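Local coordinates for protein cyclic nucleotide-gated potassium channel mll3241 (Mesorhizobium loti, PDB 4MUV) that forms a homotetrameric potassium channel activated by cAMP, which binds to the cytoplasmic cyclic nucleotide-binding domain described here, at residues Gly56-Phe61 / Glu92-Thr97; Met86-Gly91 / Ala112-Leu117; Val67-Ala70 / Pro74-Leu77. The protein carries 3 engineered substitutions. One frame throughout, in Å; residues are numbered along the deposited sequence.

In the fold
All three contacts lie within the cyclic nucleotide-binding domain and touch the bound cGMP. Contacts 1 and 2 share the phosphate, both donating to O1A, while contact 3 lies against the base. Contact 1 brings R94 and S95 to the phosphate. Contact 2, whose centre is about 10 Å from that of contact 1, adds A87 N and packs the short helix 85-90 against helix 111-120. The two touch directly, for M59 SD lies 3.5 Å from F114 CD1. Contact 3 is nested in the loop that contact 1 closes; T97 O is 2.9 Å from A70 N, a probable hydrogen bond joining contacts 1 and 3. Contacts 2 and 3 do not touch, their centres being about 21 Å apart.

Contact 1 (Gly56-Phe61 / Glu92-Thr97); sequences GDRMFF and EPRSAT. With PCG (cyclic guanosine monophosphate), chain C.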
loop_
_atom_site.group_PDB
_atom_site.type_symbol
_atom_site.label_atom_id
_atom_site.label_comp_id
_atom_site.label_asym_id
_atom_site.label_seq_id
_atom_site.Cartn_x
_atom_site.Cartn_y
_atom_site.Cartn_z
ATOM N N GLY A 56 -12.102 -1.557 -3.075
ATOM C CA GLY A 56 -10.737 -1.753 -2.623
ATOM C C GLY A 56 -10.698 -2.744 -1.481
ATOM O O GLY A 56 -11.439 -2.612 -0.521
ATOM N N ASP A 57 -9.831 -3.738 -1.591
ATOM C CA ASP A 57 -9.698 -4.783 -0.583
ATOM C C ASP A 57 -8.260 -4.966 -0.141
ATOM O O ASP A 57 -7.957 -5.928 0.549
ATOM C CB ASP A 57 -10.234 -6.111 -1.136
ATOM C CG ASP A 57 -9.431 -6.606 -2.322
ATOM O OD1 ASP A 57 -8.580 -5.832 -2.821
ATOM O OD2 ASP A 57 -9.691 -7.746 -2.804
ATOM N N ARG A 58 -7.387 -4.049 -0.523
ATOM C CA ARG A 58 -5.993 -4.113 -0.116
ATOM C C ARG A 58 -5.338 -2.761 -0.303
ATOM O O ARG A 58 -5.895 -1.862 -0.931
ATOM C CB ARG A 58 -5.272 -5.147 -0.958
ATOM C CG ARG A 58 -5.180 -4.750 -2.413
ATOM C CD ARG A 58 -4.965 -5.931 -3.325
ATOM N NE ARG A 58 -6.136 -6.784 -3.348
ATOM C CZ ARG A 58 -6.167 -8.009 -3.855
ATOM N NH1 ARG A 58 -5.081 -8.544 -4.399
ATOM N NH2 ARG A 58 -7.292 -8.696 -3.816
ATOM N N MET A 59 -4.148 -2.602 0.263
ATOM C CA MET A 59 -3.329 -1.424 -0.024
ATOM C C MET A 59 -1.914 -1.885 -0.328
ATOM O O MET A 59 -1.611 -3.084 -0.261
ATOM C CB MET A 59 -3.362 -0.387 1.099
ATOM C CG MET A 59 -2.706 -0.854 2.372
ATOM S SD MET A 59 -2.395 0.469 3.555
ATOM C CE MET A 59 -1.143 1.395 2.677
ATOM N N PHE A 60 -1.065 -0.934 -0.698
ATOM C CA PHE A 60 0.222 -1.244 -1.303
ATOM C C PHE A 60 1.298 -0.307 -0.771
ATOM O O PHE A 60 1.080 0.910 -0.649
ATOM C CB PHE A 60 0.160 -1.066 -2.805
ATOM C CG PHE A 60 -0.909 -1.880 -3.476
ATOM C CD1 PHE A 60 -0.633 -3.158 -3.925
ATOM C CD2 PHE A 60 -2.162 -1.352 -3.693
ATOM C CE1 PHE A 60 -1.597 -3.916 -4.557
ATOM C CE2 PHE A 60 -3.145 -2.105 -4.328
ATOM C CZ PHE A 60 -2.857 -3.388 -4.760
ATOM N N PHE A 61 2.470 -0.876 -0.471
ATOM C CA PHE A 61 3.671 -0.131 -0.094
ATOM C C PHE A 61 4.638 -0.214 -1.252
ATOM O O PHE A 61 4.992 -1.293 -1.705
ATOM C CB PHE A 61 4.271 -0.722 1.179
ATOM C CG PHE A 61 3.323 -0.644 2.321
ATOM C CD1 PHE A 61 2.386 -1.633 2.524
ATOM C CD2 PHE A 61 3.317 0.462 3.154
ATOM C CE1 PHE A 61 1.484 -1.531 3.549
ATOM C CE2 PHE A 61 2.393 0.573 4.169
ATOM C CZ PHE A 61 1.480 -0.430 4.369
ATOM N N GLU A 92 -15.226 3.183 1.012
ATOM C CA GLU A 92 -15.682 3.736 -0.244
ATOM C C GLU A 92 -14.859 3.177 -1.386
ATOM O O GLU A 92 -13.795 2.597 -1.178
ATOM C CB GLU A 92 -15.600 5.266 -0.233
ATOM C CG GLU A 92 -16.473 5.932 0.831
ATOM C CD GLU A 92 -17.970 5.760 0.592
ATOM O OE1 GLU A 92 -18.385 5.514 -0.563
ATOM O OE2 GLU A 92 -18.741 5.879 1.568
ATOM N N PRO A 93 -15.350 3.363 -2.599
ATOM C CA PRO A 93 -14.585 2.896 -3.748
ATOM C C PRO A 93 -13.261 3.630 -3.889
ATOM O O PRO A 93 -13.063 4.703 -3.324
ATOM C CB PRO A 93 -15.518 3.209 -4.921
ATOM C CG PRO A 93 -16.893 3.202 -4.297
ATOM C CD PRO A 93 -16.693 3.842 -2.980
ATOM N N ARG A 94 -12.369 3.061 -4.672
ATOM C CA ARG A 94 -11.121 3.726 -4.986
ATOM C C ARG A 94 -11.393 5.137 -5.480
ATOM O O ARG A 94 -12.309 5.375 -6.285
ATOM C CB ARG A 94 -10.367 2.983 -6.081
ATOM C CG ARG A 94 -9.900 1.575 -5.782
ATOM C CD ARG A 94 -8.960 1.536 -4.609
ATOM N NE ARG A 94 -8.408 0.201 -4.442
ATOM C CZ ARG A 94 -7.724 -0.197 -3.385
ATOM N NH1 ARG A 94 -7.517 0.623 -2.370
ATOM N NH2 ARG A 94 -7.235 -1.439 -3.349
ATOM N N SER A 95 -10.573 6.073 -5.036
ATOM C CA SER A 95 -10.769 7.481 -5.336
ATOM C C SER A 95 -9.902 8.005 -6.470
ATOM O O SER A 95 -10.062 9.156 -6.870
ATOM C CB SER A 95 -10.544 8.351 -4.092
ATOM O OG SER A 95 -9.178 8.323 -3.685
ATOM N N ALA A 96 -9.009 7.163 -6.983
ATOM C CA ALA A 96 -8.128 7.545 -8.078
ATOM C C ALA A 96 -7.571 6.269 -8.683
ATOM O O ALA A 96 -7.455 5.252 -8.012
ATOM C CB ALA A 96 -6.995 8.423 -7.571
ATOM N N THR A 97 -7.205 6.364 -9.959
ATOM C CA THR A 97 -6.511 5.294 -10.651
ATOM C C THR A 97 -5.000 5.444 -10.436
ATOM O O THR A 97 -4.428 6.520 -10.657
ATOM C CB THR A 97 -6.872 5.306 -12.131
ATOM O OG1 THR A 97 -8.282 5.060 -12.227
ATOM C CG2 THR A 97 -6.093 4.234 -12.915
HETATM P PA PCG C . -7.667 4.701 -2.721
HETATM O O1A PCG C . -7.999 3.431 -1.966
HETATM O O2A PCG C . -8.767 5.689 -2.877
HETATM O "O5'" PCG C . -7.146 4.311 -4.122
HETATM C "C5'" PCG C . -6.457 5.213 -4.864
HETATM C "C4'" PCG C . -5.285 5.734 -4.014
HETATM O "O4'" PCG C . -4.351 6.707 -4.613
HETATM C "C3'" PCG C . -5.770 6.334 -2.874
HETATM O "O3'" PCG C . -6.439 5.388 -1.982
HETATM C "C2'" PCG C . -4.458 6.988 -2.275
HETATM O "O2'" PCG C . -3.831 6.053 -1.397
HETATM C "C1'" PCG C . -3.655 7.266 -3.394
HETATM N N9 PCG C . -3.354 8.643 -3.651
HETATM C C8 PCG C . -2.117 9.242 -3.633
HETATM N N7 PCG C . -2.208 10.561 -3.808
HETATM C C5 PCG C . -3.551 10.815 -3.946
HETATM C C6 PCG C . -4.270 12.041 -4.152
HETATM O O6 PCG C . -3.759 13.182 -4.261
HETATM N N1 PCG C . -5.633 11.891 -4.239
HETATM C C2 PCG C . -6.294 10.681 -4.090
HETATM N N2 PCG C . -7.637 10.656 -4.173
HETATM N N3 PCG C . -5.644 9.490 -3.892
HETATM C C4 PCG C . -4.242 9.633 -3.822
HETATM O O HOH W 1 -13.948 -0.120 -1.333
#
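R94 reaches across to strand 58-61 and spends one edge of its guanidinium on the backbone carbonyl of R58. NH2 donates to R58 O over 2.8 Å at a fairly straight 164°, and R58 O lies almost in the guanidinium plane; NH1 adds a weak bond to the same oxygen. NH1 also turns to the ligand, giving PCG O1A a hydrogen bond of 2.9 Å. This is the tight part of the contact. G56 has no side chain, and its CA can therefore settle over one face of the guanidinium, 3.4 Å above the plane. A bend at chi2 (-60°) carries the long R94 chain along the phosphate, while the S95 backbone N and OG each reach PCG O2A over 2.8 Å. The small hydroxyl of S95 does double duty, also accepting from PCG N2 of the guanine.

Toward the solvent the join is looser. There a water bridges G56 N and E92 O. Beside the contact, D57 and R58 pair within their own segment in a side-on salt bridge, with NE on OD1 and NH2 on OD2.

The R58 carbonyl thus acts as a second shell, fixing the rotation of the arginine that meets the phosphate. Such a cationic, edge-on grip is well suited to the phosphate's negative charge, while S95 OG also senses the guanine amino group.

Contact 2 (Met86-Gly91 / Ala112-Leu117); sequences MALISG and ADFQML. With PCG (cyclic guanosine monophosphate), chain C.
The carbonyl oxygen of M86, in the turn that presents L88 to F114, is gripped by both the backbone N and the OG of S90, each at 3.0 Å. This turn belongs to the short helix of the phosphate-binding cassette, the signature element of cyclic nucleotide-binding domains. Serine suits the helix end because its hydroxyl can fold back on the preceding turn while also meeting E92 N just beyond; G91 then leaves the helix with positive phi. Nearer the start of the helix, A87 N donates to PCG O1A over 3.0 Å, and the N-terminal end of the helix may help stabilise the phosphate charge. Alanine's small CB lets the backbone come this close, while the flexible thioether of M86 lies along the ribose, with SD 3.6 Å from PCG C2'.

Away from the ligand the helix rests on helix 112-117, and the short segments cross at -70°. The join is mainly apolar. L88 sends CD1 over one face of the F114 ring in a CH-pi contact, 3.9 Å from the centroid and displaced toward the rim beside CG. F114 holds its ring toward the cassette because CG lies opposite the backbone N (chi1 173°), and a flat aromatic offers leucine a broad surface. The ring also meets F128 of helix 122-139, so it links the cassette with two helices. At the edge of that ring, I89 CG1 approaches CZ to 4.0 Å.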
loop_
_atom_site.group_PDB
_atom_site.type_symbol
_atom_site.label_atom_id
_atom_site.label_comp_id
_atom_site.label_asym_id
_atom_site.label_seq_id
_atom_site.Cartn_x
_atom_site.Cartn_y
_atom_site.Cartn_z
ATOM N N MET A 86 -7.088 4.687 1.426
ATOM C CA MET A 86 -8.313 5.462 1.569
ATOM C C MET A 86 -9.547 4.588 1.503
ATOM O O MET A 86 -10.463 4.755 2.306
ATOM C CB MET A 86 -8.372 6.585 0.533
ATOM C CG MET A 86 -7.336 7.667 0.779
ATOM S SD MET A 86 -7.103 8.827 -0.581
ATOM C CE MET A 86 -8.628 9.748 -0.447
ATOM N N ALA A 87 -9.581 3.648 0.565
ATOM C CA ALA A 87 -10.753 2.775 0.437
ATOM C C ALA A 87 -10.889 1.877 1.651
ATOM O O ALA A 87 -12.003 1.537 2.057
ATOM C CB ALA A 87 -10.644 1.937 -0.794
ATOM N N LEU A 88 -9.760 1.479 2.233
ATOM C CA LEU A 88 -9.803 0.623 3.412
ATOM C C LEU A 88 -10.336 1.345 4.645
ATOM O O LEU A 88 -11.032 0.745 5.470
ATOM C CB LEU A 88 -8.438 0.011 3.698
ATOM C CG LEU A 88 -7.803 -0.798 2.576
ATOM C CD1 LEU A 88 -6.484 -1.423 3.025
ATOM C CD2 LEU A 88 -8.745 -1.864 2.078
ATOM N N ILE A 89 -10.021 2.631 4.755
ATOM C CA ILE A 89 -10.512 3.433 5.884
ATOM C C ILE A 89 -11.962 3.864 5.752
ATOM O O ILE A 89 -12.692 3.868 6.724
ATOM C CB ILE A 89 -9.740 4.733 6.021
ATOM C CG1 ILE A 89 -8.300 4.434 6.345
ATOM C CG2 ILE A 89 -10.368 5.637 7.144
ATOM C CD1 ILE A 89 -7.369 5.620 6.122
ATOM N N SER A 90 -12.352 4.323 4.571
ATOM C CA SER A 90 -13.693 4.876 4.374
ATOM C C SER A 90 -14.741 3.820 3.968
ATOM O O SER A 90 -15.931 4.044 4.138
ATOM C CB SER A 90 -13.644 5.997 3.330
ATOM O OG SER A 90 -13.395 5.457 2.057
ATOM N N GLY A 91 -14.299 2.670 3.460
ATOM C CA GLY A 91 -15.188 1.672 2.870
ATOM C C GLY A 91 -15.717 2.061 1.503
ATOM O O GLY A 91 -16.520 1.360 0.887
ATOM N N ALA A 112 -7.910 -7.343 5.806
ATOM C CA ALA A 112 -7.968 -7.908 7.145
ATOM C C ALA A 112 -6.701 -7.566 7.918
ATOM O O ALA A 112 -6.730 -7.274 9.110
ATOM C CB ALA A 112 -8.132 -9.406 7.100
ATOM N N ASP A 113 -5.572 -7.657 7.235
ATOM C CA ASP A 113 -4.284 -7.409 7.887
ATOM C C ASP A 113 -4.043 -5.914 8.130
ATOM O O ASP A 113 -3.416 -5.546 9.116
ATOM C CB ASP A 113 -3.187 -8.053 7.079
ATOM C CG ASP A 113 -3.399 -9.528 6.960
ATOM O OD1 ASP A 113 -3.415 -10.212 8.007
ATOM O OD2 ASP A 113 -3.563 -9.997 5.829
ATOM N N PHE A 114 -4.581 -5.065 7.255
ATOM C CA PHE A 114 -4.610 -3.630 7.500
ATOM C C PHE A 114 -5.393 -3.322 8.773
ATOM O O PHE A 114 -4.964 -2.472 9.572
ATOM C CB PHE A 114 -5.241 -2.925 6.298
ATOM C CG PHE A 114 -5.476 -1.450 6.479
ATOM C CD1 PHE A 114 -4.486 -0.534 6.168
ATOM C CD2 PHE A 114 -6.702 -0.971 6.924
ATOM C CE1 PHE A 114 -4.705 0.814 6.283
ATOM C CE2 PHE A 114 -6.922 0.391 7.041
ATOM C CZ PHE A 114 -5.918 1.276 6.739
ATOM N N GLN A 115 -6.552 -3.961 8.964
ATOM C CA GLN A 115 -7.323 -3.703 10.179
ATOM C C GLN A 115 -6.564 -4.182 11.415
ATOM O O GLN A 115 -6.585 -3.516 12.445
ATOM C CB GLN A 115 -8.718 -4.328 10.132
ATOM C CG GLN A 115 -9.566 -3.939 8.920
ATOM C CD GLN A 115 -9.792 -2.448 8.751
ATOM O OE1 GLN A 115 -9.513 -1.644 9.628
ATOM N NE2 GLN A 115 -10.283 -2.074 7.588
ATOM N N MET A 116 -5.895 -5.328 11.315
ATOM C CA MET A 116 -5.096 -5.785 12.440
ATOM C C MET A 116 -3.981 -4.799 12.741
ATOM O O MET A 116 -3.734 -4.492 13.901
ATOM C CB MET A 116 -4.508 -7.158 12.196
ATOM C CG MET A 116 -3.558 -7.532 13.302
ATOM S SD MET A 116 -3.299 -9.290 13.467
ATOM C CE MET A 116 -4.863 -9.805 14.141
ATOM N N LEU A 117 -3.315 -4.305 11.708
ATOM C CA LEU A 117 -2.252 -3.327 11.894
ATOM C C LEU A 117 -2.772 -2.072 12.592
ATOM O O LEU A 117 -2.163 -1.577 13.524
ATOM C CB LEU A 117 -1.630 -2.978 10.546
ATOM C CG LEU A 117 -0.570 -1.869 10.493
ATOM C CD1 LEU A 117 0.620 -2.158 11.426
ATOM C CD2 LEU A 117 -0.086 -1.660 9.039
HETATM P PA PCG C . -7.667 4.701 -2.721
HETATM O O1A PCG C . -7.999 3.431 -1.966
HETATM O O2A PCG C . -8.767 5.689 -2.877
HETATM O "O5'" PCG C . -7.146 4.311 -4.122
HETATM C "C5'" PCG C . -6.457 5.213 -4.864
HETATM C "C4'" PCG C . -5.285 5.734 -4.014
HETATM O "O4'" PCG C . -4.351 6.707 -4.613
HETATM C "C3'" PCG C . -5.770 6.334 -2.874
HETATM O "O3'" PCG C . -6.439 5.388 -1.982
HETATM C "C2'" PCG C . -4.458 6.988 -2.275
HETATM O "O2'" PCG C . -3.831 6.053 -1.397
HETATM C "C1'" PCG C . -3.655 7.266 -3.394
HETATM N N9 PCG C . -3.354 8.643 -3.651
HETATM C C8 PCG C . -2.117 9.242 -3.633
HETATM N N7 PCG C . -2.208 10.561 -3.808
HETATM C C5 PCG C . -3.551 10.815 -3.946
HETATM C C6 PCG C . -4.270 12.041 -4.152
HETATM O O6 PCG C . -3.759 13.182 -4.261
HETATM N N1 PCG C . -5.633 11.891 -4.239
HETATM C C2 PCG C . -6.294 10.681 -4.090
HETATM N N2 PCG C . -7.637 10.656 -4.173
HETATM N N3 PCG C . -5.644 9.490 -3.892
HETATM C C4 PCG C . -4.242 9.633 -3.822
#

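Contact 3 (Val67-Ala70 / Pro74-Leu77); sequences VSVA and PSEL. Engineered in segment 74-77: S75 (natural residue Val). With PCG (cyclic guanosine monophosphate), chain C.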
loop_
_atom_site.group_PDB
_atom_site.type_symbol
_atom_site.label_atom_id
_atom_site.label_comp_id
_atom_site.label_asym_id
_atom_site.label_seq_id
_atom_site.Cartn_x
_atom_site.Cartn_y
_atom_site.Cartn_z
ATOM N N VAL A 67 4.966 4.589 -8.930
ATOM C CA VAL A 67 3.619 4.614 -9.478
ATOM C C VAL A 67 3.177 6.033 -9.783
ATOM O O VAL A 67 3.707 6.987 -9.223
ATOM C CB VAL A 67 2.597 3.933 -8.547
ATOM C CG1 VAL A 67 2.989 2.497 -8.295
ATOM C CG2 VAL A 67 2.426 4.695 -7.262
ATOM N N SER A 68 2.176 6.125 -10.648
ATOM C CA SER A 68 1.540 7.360 -11.062
ATOM C C SER A 68 0.111 7.384 -10.530
ATOM O O SER A 68 -0.624 6.425 -10.704
ATOM C CB SER A 68 1.508 7.350 -12.593
ATOM O OG SER A 68 0.660 8.315 -13.114
ATOM N N VAL A 69 -0.268 8.480 -9.888
ATOM C CA VAL A 69 -1.613 8.667 -9.342
ATOM C C VAL A 69 -2.340 9.699 -10.190
ATOM O O VAL A 69 -1.902 10.847 -10.292
ATOM C CB VAL A 69 -1.570 9.135 -7.867
ATOM C CG1 VAL A 69 -2.996 9.293 -7.326
ATOM C CG2 VAL A 69 -0.730 8.182 -7.018
ATOM N N ALA A 70 -3.452 9.281 -10.793
ATOM C CA ALA A 70 -4.243 10.147 -11.663
ATOM C C ALA A 70 -5.292 10.892 -10.844
ATOM O O ALA A 70 -6.367 10.407 -10.630
ATOM C CB ALA A 70 -4.910 9.317 -12.769
ATOM N N PRO A 74 -1.822 15.434 -10.168
ATOM C CA PRO A 74 -1.181 14.134 -10.403
ATOM C C PRO A 74 0.158 14.063 -9.681
ATOM O O PRO A 74 0.883 15.054 -9.570
ATOM C CB PRO A 74 -0.980 14.113 -11.924
ATOM C CG PRO A 74 -1.996 15.053 -12.461
ATOM C CD PRO A 74 -2.183 16.109 -11.427
ATOM N N SER A 75 0.476 12.885 -9.172
ATOM C CA SER A 75 1.729 12.714 -8.454
ATOM C C SER A 75 2.341 11.353 -8.729
ATOM O O SER A 75 1.701 10.449 -9.267
ATOM C CB SER A 75 1.509 12.906 -6.955
ATOM O OG SER A 75 0.598 11.961 -6.452
ATOM N N GLU A 76 3.619 11.256 -8.412
ATOM C CA GLU A 76 4.359 10.013 -8.513
ATOM C C GLU A 76 4.754 9.591 -7.095
ATOM O O GLU A 76 5.187 10.424 -6.287
ATOM C CB GLU A 76 5.590 10.205 -9.416
ATOM C CG GLU A 76 6.253 8.901 -9.911
ATOM C CD GLU A 76 7.432 9.125 -10.856
ATOM O OE1 GLU A 76 8.164 10.126 -10.679
ATOM O OE2 GLU A 76 7.637 8.283 -11.762
ATOM N N LEU A 77 4.595 8.313 -6.799
ATOM C CA LEU A 77 4.981 7.761 -5.505
ATOM C C LEU A 77 6.101 6.752 -5.708
ATOM O O LEU A 77 5.962 5.805 -6.472
ATOM C CB LEU A 77 3.809 7.092 -4.812
ATOM C CG LEU A 77 2.554 7.948 -4.596
ATOM C CD1 LEU A 77 1.447 7.124 -3.988
ATOM C CD2 LEU A 77 2.864 9.125 -3.713
HETATM P PA PCG C . -7.667 4.701 -2.721
HETATM O O1A PCG C . -7.999 3.431 -1.966
HETATM O O2A PCG C . -8.767 5.689 -2.877
HETATM O "O5'" PCG C . -7.146 4.311 -4.122
HETATM C "C5'" PCG C . -6.457 5.213 -4.864
HETATM C "C4'" PCG C . -5.285 5.734 -4.014
HETATM O "O4'" PCG C . -4.351 6.707 -4.613
HETATM C "C3'" PCG C . -5.770 6.334 -2.874
HETATM O "O3'" PCG C . -6.439 5.388 -1.982
HETATM C "C2'" PCG C . -4.458 6.988 -2.275
HETATM O "O2'" PCG C . -3.831 6.053 -1.397
HETATM C "C1'" PCG C . -3.655 7.266 -3.394
HETATM N N9 PCG C . -3.354 8.643 -3.651
HETATM C C8 PCG C . -2.117 9.242 -3.633
HETATM N N7 PCG C . -2.208 10.561 -3.808
HETATM C C5 PCG C . -3.551 10.815 -3.946
HETATM C C6 PCG C . -4.270 12.041 -4.152
HETATM O O6 PCG C . -3.759 13.182 -4.261
HETATM N N1 PCG C . -5.633 11.891 -4.239
HETATM C C2 PCG C . -6.294 10.681 -4.090
HETATM N N2 PCG C . -7.637 10.656 -4.173
HETATM N N3 PCG C . -5.644 9.490 -3.892
HETATM C C4 PCG C . -4.242 9.633 -3.822
HETATM O O HOH W 2 1.536 10.653 -12.183
#
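A beta hairpin at the margin of the domain's second antiparallel sheet pairs strand 67-70 with strand 75-77. V67 and L77 form a hydrogen-bonded pair, each N donating to the other's O, both at 2.9 Å. Two residues further on, V69 N donates to S75 O at 2.9 Å, while the return bond from S75 N is weak. Between them S68 and E76 form the non-hydrogen-bonded pair; a water joins S68 OG to S75 O.

V67, V69, S75 and L77 share the other face. Branched valines suit extended strands and present methyl groups here: V67 CG2 packs on L77 CB at 3.7 Å, and V69 CG2 on L77 CD1 at 3.9 Å. A chi1 of -179° swings V69 CG1 away from its own backbone N and over the guanine, 3.7 Å from PCG C4. S75, an engineered residue, sets its OG beside V69 CB at 3.8 Å. Leucine at 77 extends the apolar patch, also touching F83.

A hairpin that sets a valine over the purine is consistent with the base-side wall of the beta roll of cyclic nucleotide-binding domains.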